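Local coordinates for protein nicotinate phosphoribosyltransferase (Porphyromonas gingivalis, PDB 2IM5) that probably catalyses the ATP-assisted synthesis of nicotinate ribonucleotide from nicotinate and phosphoribosyl diphosphate, the nicotinate-using entry step to NAD, at residues K353-M356 with D361-Y364; Q217-I222 with N229-E234; R149-L154 with G331-N336; R168-F171 with V175-R178; K285-Y290 with A321-A326. All blocks are in the same frame, centred on the assembly; numbering follows the deposited sequence.

Contact 1 of 5, residues K353-M356 with D361-Y364; sequences KCKM and DWHY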
# COMPACT_ATOMS: atom_id res chain seq x y z
N LYS A 353 7.63 -14.11 5.17
CA LYS A 353 9.00 -14.47 5.54
C LYS A 353 9.95 -14.08 4.42
O LYS A 353 9.53 -13.88 3.27
CB LYS A 353 9.10 -15.97 5.83
CG LYS A 353 8.81 -16.85 4.64
CD LYS A 353 8.98 -18.32 5.01
CE LYS A 353 8.80 -19.21 3.79
NZ LYS A 353 8.92 -20.65 4.12
N CYS A 354 11.23 -13.97 4.75
CA CYS A 354 12.23 -13.58 3.77
C CYS A 354 13.62 -14.06 4.19
O CYS A 354 13.81 -14.58 5.28
CB CYS A 354 12.26 -12.06 3.65
SG CYS A 354 12.58 -11.22 5.22
N LYS A 355 14.57 -13.88 3.28
CA LYS A 355 15.96 -14.24 3.52
C LYS A 355 16.81 -13.28 2.69
O LYS A 355 16.35 -12.75 1.69
CB LYS A 355 16.22 -15.69 3.12
CG LYS A 355 15.81 -16.03 1.71
CD LYS A 355 16.30 -17.42 1.32
CE LYS A 355 15.74 -18.50 2.21
NZ LYS A 355 16.25 -19.84 1.79
N MET A 356 18.05 -13.05 3.13
CA MET A 356 18.96 -12.13 2.45
C MET A 356 19.48 -12.68 1.12
O MET A 356 19.67 -11.94 0.15
CB MET A 356 20.14 -11.80 3.36
CG MET A 356 20.99 -10.66 2.85
SD MET A 356 20.08 -9.09 2.85
CE MET A 356 20.98 -8.23 4.12
N ASP A 361 18.88 -18.45 5.96
CA ASP A 361 17.73 -19.15 6.50
C ASP A 361 16.53 -18.23 6.33
O ASP A 361 16.68 -17.04 6.08
CB ASP A 361 17.90 -19.43 8.00
CG ASP A 361 19.01 -20.41 8.30
OD1 ASP A 361 18.96 -21.54 7.76
OD2 ASP A 361 19.93 -20.06 9.07
N TRP A 362 15.33 -18.79 6.45
CA TRP A 362 14.12 -17.99 6.35
C TRP A 362 13.91 -17.27 7.67
O TRP A 362 14.19 -17.82 8.73
CB TRP A 362 12.90 -18.87 6.07
CG TRP A 362 12.77 -19.31 4.65
CD1 TRP A 362 12.99 -20.57 4.16
CD2 TRP A 362 12.39 -18.49 3.54
NE1 TRP A 362 12.75 -20.58 2.80
CE2 TRP A 362 12.38 -19.33 2.40
CE3 TRP A 362 12.04 -17.15 3.39
CZ2 TRP A 362 12.04 -18.85 1.12
CZ3 TRP A 362 11.71 -16.67 2.13
CH2 TRP A 362 11.71 -17.52 1.01
N HIS A 363 13.42 -16.04 7.59
CA HIS A 363 13.14 -15.24 8.78
C HIS A 363 11.70 -14.74 8.65
O HIS A 363 11.33 -14.16 7.63
CB HIS A 363 14.10 -14.04 8.85
CG HIS A 363 15.54 -14.43 8.90
ND1 HIS A 363 16.13 -14.96 10.02
CD2 HIS A 363 16.51 -14.40 7.94
CE1 HIS A 363 17.40 -15.25 9.76
NE2 HIS A 363 17.65 -14.91 8.51
N TYR A 364 10.90 -14.99 9.68
CA TYR A 364 9.51 -14.55 9.67
C TYR A 364 9.39 -13.05 9.86
O TYR A 364 10.18 -12.45 10.60
CB TYR A 364 8.71 -15.24 10.77
CG TYR A 364 8.45 -16.69 10.50
CD1 TYR A 364 7.83 -17.09 9.31
CD2 TYR A 364 8.81 -17.68 11.43
CE1 TYR A 364 7.59 -18.44 9.04
CE2 TYR A 364 8.56 -19.03 11.17
CZ TYR A 364 7.95 -19.40 9.97
OH TYR A 364 7.72 -20.73 9.70

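Contact 2 of 5, residues Q217-I222 with N229-E234; sequences QFHGAI and NYVAME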
# COMPACT_ATOMS: atom_id res chain seq x y z
N GLN A 217 9.34 -4.21 7.54
CA GLN A 217 9.27 -5.59 8.01
C GLN A 217 10.45 -6.43 7.50
O GLN A 217 10.97 -7.28 8.22
CB GLN A 217 7.97 -6.21 7.54
CG GLN A 217 6.74 -5.67 8.24
CD GLN A 217 5.47 -6.31 7.71
OE1 GLN A 217 5.00 -5.97 6.63
NE2 GLN A 217 4.93 -7.26 8.46
N PHE A 218 10.85 -6.20 6.25
CA PHE A 218 11.97 -6.92 5.69
C PHE A 218 13.20 -6.61 6.55
O PHE A 218 13.93 -7.51 6.95
CB PHE A 218 12.22 -6.48 4.24
CG PHE A 218 13.48 -7.04 3.65
CD1 PHE A 218 13.57 -8.39 3.30
CD2 PHE A 218 14.60 -6.23 3.45
CE1 PHE A 218 14.74 -8.92 2.76
CE2 PHE A 218 15.78 -6.74 2.92
CZ PHE A 218 15.85 -8.09 2.57
N HIS A 219 13.39 -5.32 6.85
CA HIS A 219 14.53 -4.89 7.66
C HIS A 219 14.46 -5.46 9.07
O HIS A 219 15.48 -5.78 9.67
CB HIS A 219 14.59 -3.36 7.69
CG HIS A 219 15.07 -2.76 6.40
ND1 HIS A 219 16.38 -2.41 6.18
CD2 HIS A 219 14.41 -2.48 5.25
CE1 HIS A 219 16.51 -1.95 4.94
NE2 HIS A 219 15.33 -1.98 4.36
N GLY A 220 13.25 -5.59 9.61
CA GLY A 220 13.11 -6.14 10.94
C GLY A 220 13.51 -7.61 10.98
O GLY A 220 14.13 -8.07 11.93
N ALA A 221 13.15 -8.34 9.94
CA ALA A 221 13.46 -9.76 9.85
C ALA A 221 14.95 -10.01 9.64
O ALA A 221 15.51 -10.94 10.21
CB ALA A 221 12.66 -10.40 8.73
N ILE A 222 15.58 -9.18 8.82
CA ILE A 222 17.00 -9.32 8.52
C ILE A 222 17.93 -8.68 9.55
O ILE A 222 18.88 -9.31 10.00
CB ILE A 222 17.34 -8.73 7.12
CG1 ILE A 222 16.47 -9.38 6.05
CG2 ILE A 222 18.80 -8.93 6.81
CD1 ILE A 222 16.57 -10.90 6.00
N ASN A 229 13.46 0.21 12.03
CA ASN A 229 13.02 1.52 11.56
C ASN A 229 14.18 2.37 11.07
O ASN A 229 14.12 2.96 9.99
CB ASN A 229 12.26 2.27 12.67
CG ASN A 229 10.81 1.80 12.82
OD1 ASN A 229 10.35 1.52 13.94
ND2 ASN A 229 10.09 1.71 11.71
N TYR A 230 15.24 2.44 11.87
CA TYR A 230 16.40 3.26 11.51
C TYR A 230 17.07 2.85 10.20
O TYR A 230 17.27 3.69 9.31
CB TYR A 230 17.44 3.23 12.63
CG TYR A 230 18.61 4.15 12.37
CD1 TYR A 230 18.54 5.51 12.67
CD2 TYR A 230 19.77 3.67 11.75
CE1 TYR A 230 19.60 6.37 12.38
CE2 TYR A 230 20.83 4.51 11.45
CZ TYR A 230 20.74 5.86 11.76
OH TYR A 230 21.80 6.68 11.46
N VAL A 231 17.43 1.58 10.07
CA VAL A 231 18.08 1.11 8.85
C VAL A 231 17.15 1.18 7.63
O VAL A 231 17.60 1.43 6.51
CB VAL A 231 18.59 -0.33 9.02
CG1 VAL A 231 19.38 -0.75 7.78
CG2 VAL A 231 19.48 -0.42 10.25
N ALA A 232 15.86 0.96 7.85
CA ALA A 232 14.90 1.04 6.75
C ALA A 232 14.90 2.48 6.19
O ALA A 232 14.90 2.67 4.97
CB ALA A 232 13.50 0.66 7.23
N MET A 233 14.90 3.47 7.07
CA MET A 233 14.92 4.87 6.64
C MET A 233 16.25 5.22 5.95
O MET A 233 16.25 5.89 4.92
CB MET A 233 14.67 5.82 7.82
CG MET A 233 13.22 5.85 8.34
SD MET A 233 12.93 7.10 9.64
CE MET A 233 11.87 8.09 8.87
N GLU A 234 17.37 4.77 6.51
CA GLU A 234 18.67 5.05 5.92
C GLU A 234 18.77 4.43 4.53
O GLU A 234 19.31 5.06 3.61
CB GLU A 234 19.81 4.51 6.80
CG GLU A 234 20.08 5.34 8.04
CD GLU A 234 20.82 6.63 7.73
OE1 GLU A 234 22.06 6.58 7.55
OE2 GLU A 234 20.18 7.70 7.65

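Contact 3 of 5, residues R149-L154 with G331-N336; sequences RSKGEL and GTNLTN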
# COMPACT_ATOMS: atom_id res chain seq x y z
N ARG A 149 -19.43 12.13 -7.14
CA ARG A 149 -19.47 13.55 -7.40
C ARG A 149 -19.61 14.31 -6.08
O ARG A 149 -18.91 15.29 -5.84
CB ARG A 149 -20.63 13.91 -8.33
CG ARG A 149 -20.79 15.42 -8.48
CD ARG A 149 -21.86 15.81 -9.48
NE ARG A 149 -22.01 17.27 -9.53
CZ ARG A 149 -22.83 17.92 -10.35
NH1 ARG A 149 -23.61 17.26 -11.20
NH2 ARG A 149 -22.88 19.25 -10.31
N SER A 150 -20.51 13.83 -5.22
CA SER A 150 -20.73 14.48 -3.93
C SER A 150 -19.46 14.49 -3.11
O SER A 150 -19.10 15.51 -2.52
CB SER A 150 -21.83 13.77 -3.15
OG SER A 150 -23.05 13.81 -3.87
N LYS A 151 -18.78 13.35 -3.06
CA LYS A 151 -17.54 13.24 -2.31
C LYS A 151 -16.49 14.22 -2.85
O LYS A 151 -15.84 14.92 -2.08
CB LYS A 151 -17.00 11.81 -2.38
CG LYS A 151 -17.88 10.79 -1.68
CD LYS A 151 -17.40 9.37 -1.96
CE LYS A 151 -18.31 8.35 -1.32
NZ LYS A 151 -17.92 6.96 -1.68
N GLY A 152 -16.35 14.27 -4.16
CA GLY A 152 -15.39 15.18 -4.77
C GLY A 152 -15.68 16.63 -4.41
O GLY A 152 -14.77 17.37 -4.00
N GLU A 153 -16.94 17.04 -4.55
CA GLU A 153 -17.32 18.42 -4.24
C GLU A 153 -17.07 18.74 -2.77
O GLU A 153 -16.61 19.83 -2.43
CB GLU A 153 -18.79 18.66 -4.60
CG GLU A 153 -19.09 18.41 -6.09
CD GLU A 153 -20.57 18.59 -6.47
OE1 GLU A 153 -21.44 18.01 -5.78
OE2 GLU A 153 -20.85 19.30 -7.46
N LEU A 154 -17.34 17.77 -1.90
CA LEU A 154 -17.13 17.96 -0.47
C LEU A 154 -15.65 18.19 -0.16
O LEU A 154 -15.30 19.13 0.56
CB LEU A 154 -17.63 16.74 0.30
CG LEU A 154 -17.52 16.82 1.83
CD1 LEU A 154 -18.50 17.86 2.37
CD2 LEU A 154 -17.82 15.45 2.43
N GLY A 331 -9.29 4.99 0.42
CA GLY A 331 -9.36 3.78 -0.38
C GLY A 331 -10.71 3.21 -0.77
O GLY A 331 -11.40 3.73 -1.65
N THR A 332 -11.08 2.12 -0.12
CA THR A 332 -12.31 1.40 -0.40
C THR A 332 -13.59 2.25 -0.43
O THR A 332 -14.52 1.93 -1.16
CB THR A 332 -12.48 0.21 0.58
OG1 THR A 332 -13.37 -0.75 0.00
CG2 THR A 332 -13.04 0.68 1.91
N ASN A 333 -13.65 3.32 0.36
CA ASN A 333 -14.83 4.17 0.36
C ASN A 333 -15.07 4.75 -1.03
O ASN A 333 -16.20 5.08 -1.38
CB ASN A 333 -14.68 5.31 1.36
CG ASN A 333 -15.82 6.32 1.27
OD1 ASN A 333 -15.82 7.20 0.40
ND2 ASN A 333 -16.81 6.18 2.15
N LEU A 334 -14.01 4.87 -1.82
CA LEU A 334 -14.12 5.42 -3.17
C LEU A 334 -14.21 4.35 -4.25
O LEU A 334 -15.02 4.45 -5.16
CB LEU A 334 -12.92 6.33 -3.47
CG LEU A 334 -12.71 7.58 -2.62
CD1 LEU A 334 -11.45 8.31 -3.04
CD2 LEU A 334 -13.92 8.50 -2.77
N THR A 335 -13.37 3.32 -4.15
CA THR A 335 -13.33 2.28 -5.18
C THR A 335 -14.27 1.09 -5.01
O THR A 335 -14.38 0.25 -5.90
CB THR A 335 -11.90 1.73 -5.31
OG1 THR A 335 -11.56 1.05 -4.09
CG2 THR A 335 -10.91 2.87 -5.54
N ASN A 336 -14.95 1.01 -3.87
CA ASN A 336 -15.88 -0.08 -3.66
C ASN A 336 -17.05 0.39 -2.81
O ASN A 336 -17.16 0.05 -1.64
CB ASN A 336 -15.19 -1.27 -2.99
CG ASN A 336 -15.95 -2.57 -3.21
OD1 ASN A 336 -17.18 -2.56 -3.33
ND2 ASN A 336 -15.22 -3.68 -3.26

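Contact 4 of 5, residues R168-F171 with V175-R178; sequences RRRF and VEDR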
# COMPACT_ATOMS: atom_id res chain seq x y z
N ARG A 168 -6.35 -2.26 -4.43
CA ARG A 168 -6.43 -3.63 -3.94
C ARG A 168 -7.82 -4.18 -3.63
O ARG A 168 -8.06 -5.37 -3.81
CB ARG A 168 -5.53 -3.80 -2.73
CG ARG A 168 -4.07 -3.93 -3.11
CD ARG A 168 -3.17 -3.90 -1.88
NE ARG A 168 -3.30 -2.63 -1.19
CZ ARG A 168 -2.74 -2.35 -0.03
NH1 ARG A 168 -2.00 -3.26 0.58
NH2 ARG A 168 -2.92 -1.15 0.52
N ARG A 169 -8.74 -3.32 -3.19
CA ARG A 169 -10.09 -3.78 -2.88
C ARG A 169 -11.19 -3.17 -3.74
O ARG A 169 -12.36 -3.20 -3.37
CB ARG A 169 -10.40 -3.53 -1.41
CG ARG A 169 -9.58 -4.41 -0.49
CD ARG A 169 -9.91 -4.18 0.96
NE ARG A 169 -9.05 -5.01 1.80
CZ ARG A 169 -9.12 -5.05 3.12
NH1 ARG A 169 -10.02 -4.31 3.76
NH2 ARG A 169 -8.30 -5.83 3.81
N ARG A 170 -10.81 -2.62 -4.89
CA ARG A 170 -11.78 -2.01 -5.79
C ARG A 170 -12.81 -3.06 -6.24
O ARG A 170 -12.52 -4.25 -6.26
CB ARG A 170 -11.06 -1.45 -7.02
CG ARG A 170 -10.42 -2.51 -7.91
CD ARG A 170 -9.55 -1.87 -8.99
NE ARG A 170 -8.96 -2.86 -9.89
CZ ARG A 170 -7.98 -2.58 -10.74
NH1 ARG A 170 -7.48 -1.35 -10.81
NH2 ARG A 170 -7.48 -3.54 -11.52
N PHE A 171 -14.01 -2.60 -6.59
CA PHE A 171 -15.05 -3.50 -7.05
C PHE A 171 -14.58 -4.08 -8.38
O PHE A 171 -14.74 -5.27 -8.65
CB PHE A 171 -16.38 -2.75 -7.26
CG PHE A 171 -17.52 -3.64 -7.67
CD1 PHE A 171 -18.29 -4.31 -6.72
CD2 PHE A 171 -17.82 -3.83 -9.01
CE1 PHE A 171 -19.34 -5.14 -7.10
CE2 PHE A 171 -18.87 -4.66 -9.41
CZ PHE A 171 -19.63 -5.32 -8.45
N VAL A 175 -14.84 0.28 -12.28
CA VAL A 175 -15.34 1.16 -11.24
C VAL A 175 -14.26 2.15 -10.78
O VAL A 175 -14.53 3.35 -10.66
CB VAL A 175 -15.86 0.37 -10.02
CG1 VAL A 175 -16.11 1.30 -8.85
CG2 VAL A 175 -17.15 -0.36 -10.40
N GLU A 176 -13.04 1.67 -10.52
CA GLU A 176 -11.97 2.57 -10.09
C GLU A 176 -11.67 3.60 -11.18
O GLU A 176 -11.43 4.76 -10.89
CB GLU A 176 -10.67 1.81 -9.75
CG GLU A 176 -9.51 2.77 -9.42
CD GLU A 176 -8.19 2.08 -8.99
OE1 GLU A 176 -7.95 0.90 -9.35
OE2 GLU A 176 -7.39 2.75 -8.31
N ASP A 177 -11.71 3.15 -12.43
CA ASP A 177 -11.44 4.03 -13.57
C ASP A 177 -12.45 5.18 -13.63
O ASP A 177 -12.06 6.34 -13.71
CB ASP A 177 -11.52 3.22 -14.87
CG ASP A 177 -11.00 4.00 -16.07
OD1 ASP A 177 -11.05 5.24 -16.06
OD2 ASP A 177 -10.56 3.36 -17.05
N ARG A 178 -13.73 4.84 -13.59
CA ARG A 178 -14.78 5.86 -13.64
C ARG A 178 -14.77 6.77 -12.42
O ARG A 178 -14.94 7.98 -12.54
CB ARG A 178 -16.15 5.20 -13.80
CG ARG A 178 -17.32 6.18 -13.90
CD ARG A 178 -17.04 7.26 -14.95
NE ARG A 178 -18.09 8.29 -14.96
CZ ARG A 178 -17.98 9.46 -15.58
NH1 ARG A 178 -16.87 9.76 -16.26
NH2 ARG A 178 -18.98 10.32 -15.54

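Contact 5 of 5, residues K285-Y290 with A321-A326; sequences KAVRRY and AGRIKA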
# COMPACT_ATOMS: atom_id res chain seq x y z
N LYS A 285 1.31 12.38 19.77
CA LYS A 285 2.63 11.74 19.81
C LYS A 285 3.59 12.40 18.83
O LYS A 285 4.73 12.72 19.18
CB LYS A 285 2.53 10.25 19.49
CG LYS A 285 1.77 9.42 20.51
CD LYS A 285 1.63 7.98 20.06
CE LYS A 285 0.95 7.10 21.11
NZ LYS A 285 0.65 5.73 20.56
N ALA A 286 3.13 12.60 17.60
CA ALA A 286 3.95 13.21 16.56
C ALA A 286 4.40 14.62 16.95
O ALA A 286 5.59 14.93 16.93
CB ALA A 286 3.16 13.26 15.25
N VAL A 287 3.43 15.47 17.29
CA VAL A 287 3.74 16.84 17.67
C VAL A 287 4.67 16.88 18.88
O VAL A 287 5.62 17.68 18.90
CB VAL A 287 2.45 17.63 18.00
CG1 VAL A 287 2.80 19.00 18.59
CG2 VAL A 287 1.62 17.81 16.74
N ARG A 288 4.44 16.03 19.86
CA ARG A 288 5.28 16.02 21.05
C ARG A 288 6.72 15.60 20.73
O ARG A 288 7.68 16.23 21.21
CB ARG A 288 4.71 15.09 22.13
CG ARG A 288 5.63 14.94 23.34
CD ARG A 288 4.96 14.35 24.58
NE ARG A 288 4.56 12.95 24.42
CZ ARG A 288 3.38 12.55 23.98
NH1 ARG A 288 2.45 13.45 23.65
NH2 ARG A 288 3.11 11.26 23.87
N ARG A 289 6.89 14.56 19.93
CA ARG A 289 8.23 14.09 19.59
C ARG A 289 8.98 15.12 18.76
O ARG A 289 10.18 15.33 18.95
CB ARG A 289 8.16 12.76 18.85
CG ARG A 289 9.53 12.17 18.51
CD ARG A 289 10.44 12.10 19.74
NE ARG A 289 11.71 11.46 19.41
CZ ARG A 289 12.82 11.56 20.15
NH1 ARG A 289 12.82 12.27 21.27
NH2 ARG A 289 13.92 10.94 19.76
N TYR A 290 8.30 15.77 17.82
CA TYR A 290 8.95 16.78 17.01
C TYR A 290 9.49 17.91 17.89
O TYR A 290 10.60 18.39 17.68
CB TYR A 290 7.99 17.37 15.98
CG TYR A 290 7.87 16.56 14.70
CD1 TYR A 290 9.00 16.12 14.02
CD2 TYR A 290 6.62 16.28 14.14
CE1 TYR A 290 8.90 15.43 12.81
CE2 TYR A 290 6.50 15.59 12.94
CZ TYR A 290 7.64 15.16 12.28
OH TYR A 290 7.53 14.47 11.08
N ALA A 321 -5.65 21.37 12.54
CA ALA A 321 -5.63 22.82 12.38
C ALA A 321 -4.72 23.53 13.37
O ALA A 321 -4.88 23.39 14.58
CB ALA A 321 -7.05 23.37 12.48
N GLY A 322 -3.76 24.28 12.85
CA GLY A 322 -2.84 25.02 13.69
C GLY A 322 -1.75 24.23 14.39
O GLY A 322 -1.00 24.80 15.18
N ARG A 323 -1.62 22.94 14.10
CA ARG A 323 -0.60 22.13 14.76
C ARG A 323 0.37 21.46 13.79
O ARG A 323 1.58 21.46 13.98
CB ARG A 323 -1.26 21.07 15.62
CG ARG A 323 -2.44 21.57 16.42
CD ARG A 323 -2.94 20.49 17.35
NE ARG A 323 -1.95 20.20 18.38
CZ ARG A 323 -1.95 19.11 19.13
NH1 ARG A 323 -2.90 18.19 18.95
NH2 ARG A 323 -1.00 18.93 20.05
N ILE A 324 -0.18 20.87 12.73
CA ILE A 324 0.63 20.17 11.75
C ILE A 324 -0.22 20.04 10.49
O ILE A 324 -1.45 20.00 10.58
CB ILE A 324 1.02 18.78 12.31
CG1 ILE A 324 2.02 18.07 11.38
CG2 ILE A 324 -0.23 17.93 12.52
CD1 ILE A 324 2.68 16.87 12.03
N LYS A 325 0.42 19.98 9.33
CA LYS A 325 -0.33 19.87 8.08
C LYS A 325 -0.89 18.46 7.88
O LYS A 325 -0.39 17.49 8.45
CB LYS A 325 0.57 20.28 6.91
CG LYS A 325 0.99 21.74 6.98
CD LYS A 325 2.02 22.10 5.93
CE LYS A 325 2.46 23.55 6.10
NZ LYS A 325 3.60 23.90 5.21
N ALA A 326 -1.94 18.36 7.07
CA ALA A 326 -2.56 17.06 6.84
C ALA A 326 -3.00 16.79 5.41
O ALA A 326 -3.39 17.69 4.68
CB ALA A 326 -3.76 16.90 7.77

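Contact 1 of 5, residues K353-M356 with D361-Y364
Lys353 and Lys355 both place CG between the backbone N and the carbonyl carbon (chi1 64° and 54°), and the two chains thereby run out on the same face of the hairpin, along the two faces of the Trp362 indole. Trp362 CG lies beside its own backbone N (chi1 -79°), which carries the ring across to the other strand and in between the lysines. Beyond CG, Lys353 is fully extended: CG lies 3.5 Å from Trp362 CE3, CE sits over the six-membered ring, and NZ stands 3.9 Å from the centroid of the Trp362 five-membered ring, almost on its normal. Lys355 instead bends at chi3, which brings CE to 3.5 Å from Trp362 CE2 on the opposite face and NZ over the five-membered ring as well. The indole is thus held between two aliphatic chains by CH-pi contacts and by two cation-pi interactions, while Cys354 CA meets its edge at 3.5 Å from Trp362 CZ3. The strands are joined by one antiparallel hydrogen-bonded pair, Cys354 N to His363 O (2.9 Å) and His363 N to Cys354 O (2.8 Å). Next to it, Lys353 and Tyr364 form a non-hydrogen-bonded pair, with Lys353 CB 3.9 Å from Tyr364 CD1. In the turn of this beta hairpin, Asp360 accepts from His363 NE2 and Met356 N. Strand 363-364 is the last strand of the antiparallel sheet; strand 347-355 bonds on its other side to strand 29-36, and Cys354 points from the face opposite the lysines onto helix 213-223.

Contact 2 of 5, residues Q217-I222 with N229-E234
His219 loses the most surface in this helix-helix contact; Ala232 supplies the larger share of the cover and Val231 the rest. The imidazole lies with one face against the helix 228-240: Ala232 CA stands 3.7 Å from the centroid of the His219 ring and only 2° off the normal, a CH-pi contact centred on the ring. The Ala232 methyl adds to the same contact. With only a methyl at Ala232, the ring lies against the backbone of the opposing helix, and the two helices approach to 6.0 Å between His219 CA and Ala232 CA. Helices 213-223 and 228-240 are consecutive in the chain, joined by a short connection and packed crosswise, and both belong to the NAPRTase family region of the protein. Val231 meets the His219 ring at a slant, through CG1, which is anti to the backbone N of the valine (chi1 -175°) and packs against the imidazole beside the alanine. No hydrogen bond passes between the two segments, and the contact rests on van der Waals and CH-pi packing. Outside the pair, the ring of Trp215 meets that of His219 edge-to-face, and Trp215 NE1 donates to Ala232 O, tying the same turn of helix 228-240 back to helix 213-223 by a polar bond. Phe25 adds a further aromatic ring against His219.

Contact 3 of 5, residues R149-L154 with G331-N336
Lys151 NZ is the donor on which this contact turns, and it serves two acceptors of one residue. It bonds the backbone O of Asn333 at 2.6 Å, tilted from the carbonyl plane, and the side-chain OD1 of Asn333 at 3.0 Å, here from above the amide plane. The lysine reaches them with a chain extended beyond CG, and the Asn333 side chain approaches it from the opposite direction. With chi1 at 173° the Asn333 amide sits beside its own carbonyl, and chi2 of -81° sets the turn of OD1, which lets both oxygens serve the same ammonium group. A salt bridge to Asp337 OD2 gives NZ a third partner, and the carboxylate would be expected to stabilise the positive charge of the lysine. Lower on the chain the contact is apolar, with Lys151 CD 3.7 Å from Leu334 CD2 as the two side chains run antiparallel alongside one another. Within the short helix, Gly331 O at the N-cap accepts from both Leu334 N and Thr335 N, one from each side of the carbonyl plane. The contact links helix 141-157 to helix 332-335, the short helix that follows strand 325-330 of the parallel sheet; Pro310 of helix 310-320 touches both Lys151 and Asn333, and Leu334 leans on Leu183 of helix 173-186.

Contact 4 of 5, residues R168-F171 with V175-R178
Val175 meets Phe171 and Glu176 meets Arg170, two neighbouring pairs that bind the loop after strand 162-164 to the first turn of helix 173-186. This is the beta-alpha connection that follows strand 162-164 of the parallel sheet. Val175 comes first along the helix. Its CG2 branch reaches the aromatic side chain obliquely, 3.8 Å from Phe171 CD2 and 4.0 Å from Phe171 CB, an apolar contact near the base of the ring. The ring also stacks on that of Tyr132, and Val338 and Val342 touch it too.

At Glu176 the contact turns polar. CG is anti to the backbone N (chi1 175°) and the chain continues extended, sending the carboxylate back toward the loop. Arg170 answers with CG between its backbone N and carbonyl carbon (chi1 66°) and an extended chain from there to NE. The two side chains cross, with their flat groups turned 68° from each other. One salt-bridging hydrogen bond results, from Arg170 NH1 to Glu176 OE1 at 2.7 Å. The oxygen lies in the guanidinium plane and is approached nearly along its C-O bond. The same OE1 is also 3.2 Å from Arg170 CD, while Glu176 CB lies 3.9 Å from that carbon, and the arginine CD thus crosses close to the glutamate chain.

Arg170 NH2 makes a second salt bridge, to Asp9. With NH1 on Glu176 and NH2 on Asp9, the two bonds fix the orientation of the buried guanidinium and tie the loop both to the helix and to the N-terminal region.

Contact 5 of 5, residues K285-Y290 with A321-A326
Val287, Tyr290 and Ile324 are the buried side chains of this contact, and the partly exposed Arg323 forms its solvent side. Ile324 CG1 is anti to the backbone N (chi1 -173°) and the chain continues extended, so that CD1 comes to 4.1 Å from Tyr290 CE2; the two side chains cross at about a right angle. The phenol ring is further packed by Phe261, Val295 and Pro297, and Leu272 of strand 271-274 also touches it. Helix 279-292 and the loop leading into strand 325-330 belong to the alpha/beta domain, a barrel-like fold with a parallel sheet, as in relatives: the helix follows strand 271-274 in the chain, and Ile324 also touches Ile302 on strand 301-304, which runs beside strand 325-330. On the looser side, Val287 meets the arginine. The Arg323 chain bends at chi3 (67°) and crosses the valine at about a right angle, with Val287 CG2 over one guanidinium face, near its rim, and Arg323 NH2 4.1 Å from Val287 CG1. No hydrogen bond joins the segments here; the charge is instead met by Glu284 of helix 279-292, whose OE2 forms a salt bridge with Arg323 NH1.

In the fold
Along the chain, contact 4 comes first, then contacts 2, 5 and 1, while contact 3 joins helix 141-157 to a point far downstream and spans contacts 4, 2 and 5. Contacts 3 and 4 are neighbours, their centres 11 Å apart, and bond directly through Asn336 and Thr335 to the loop at Arg169 and Phe171. Contacts 1 and 2, centres 13 Å apart, lie across the chain's centre from them, where Cys354 and Met356 pack on helix 213-223. Contact 5 stands apart, its centre 25 Å from contact 2 (nearest atoms about 8 Å) and 26 Å from contact 3. The two pairs thus tie the parallel-sheet domain to flanking helices on one side and to the antiparallel sheet on the other.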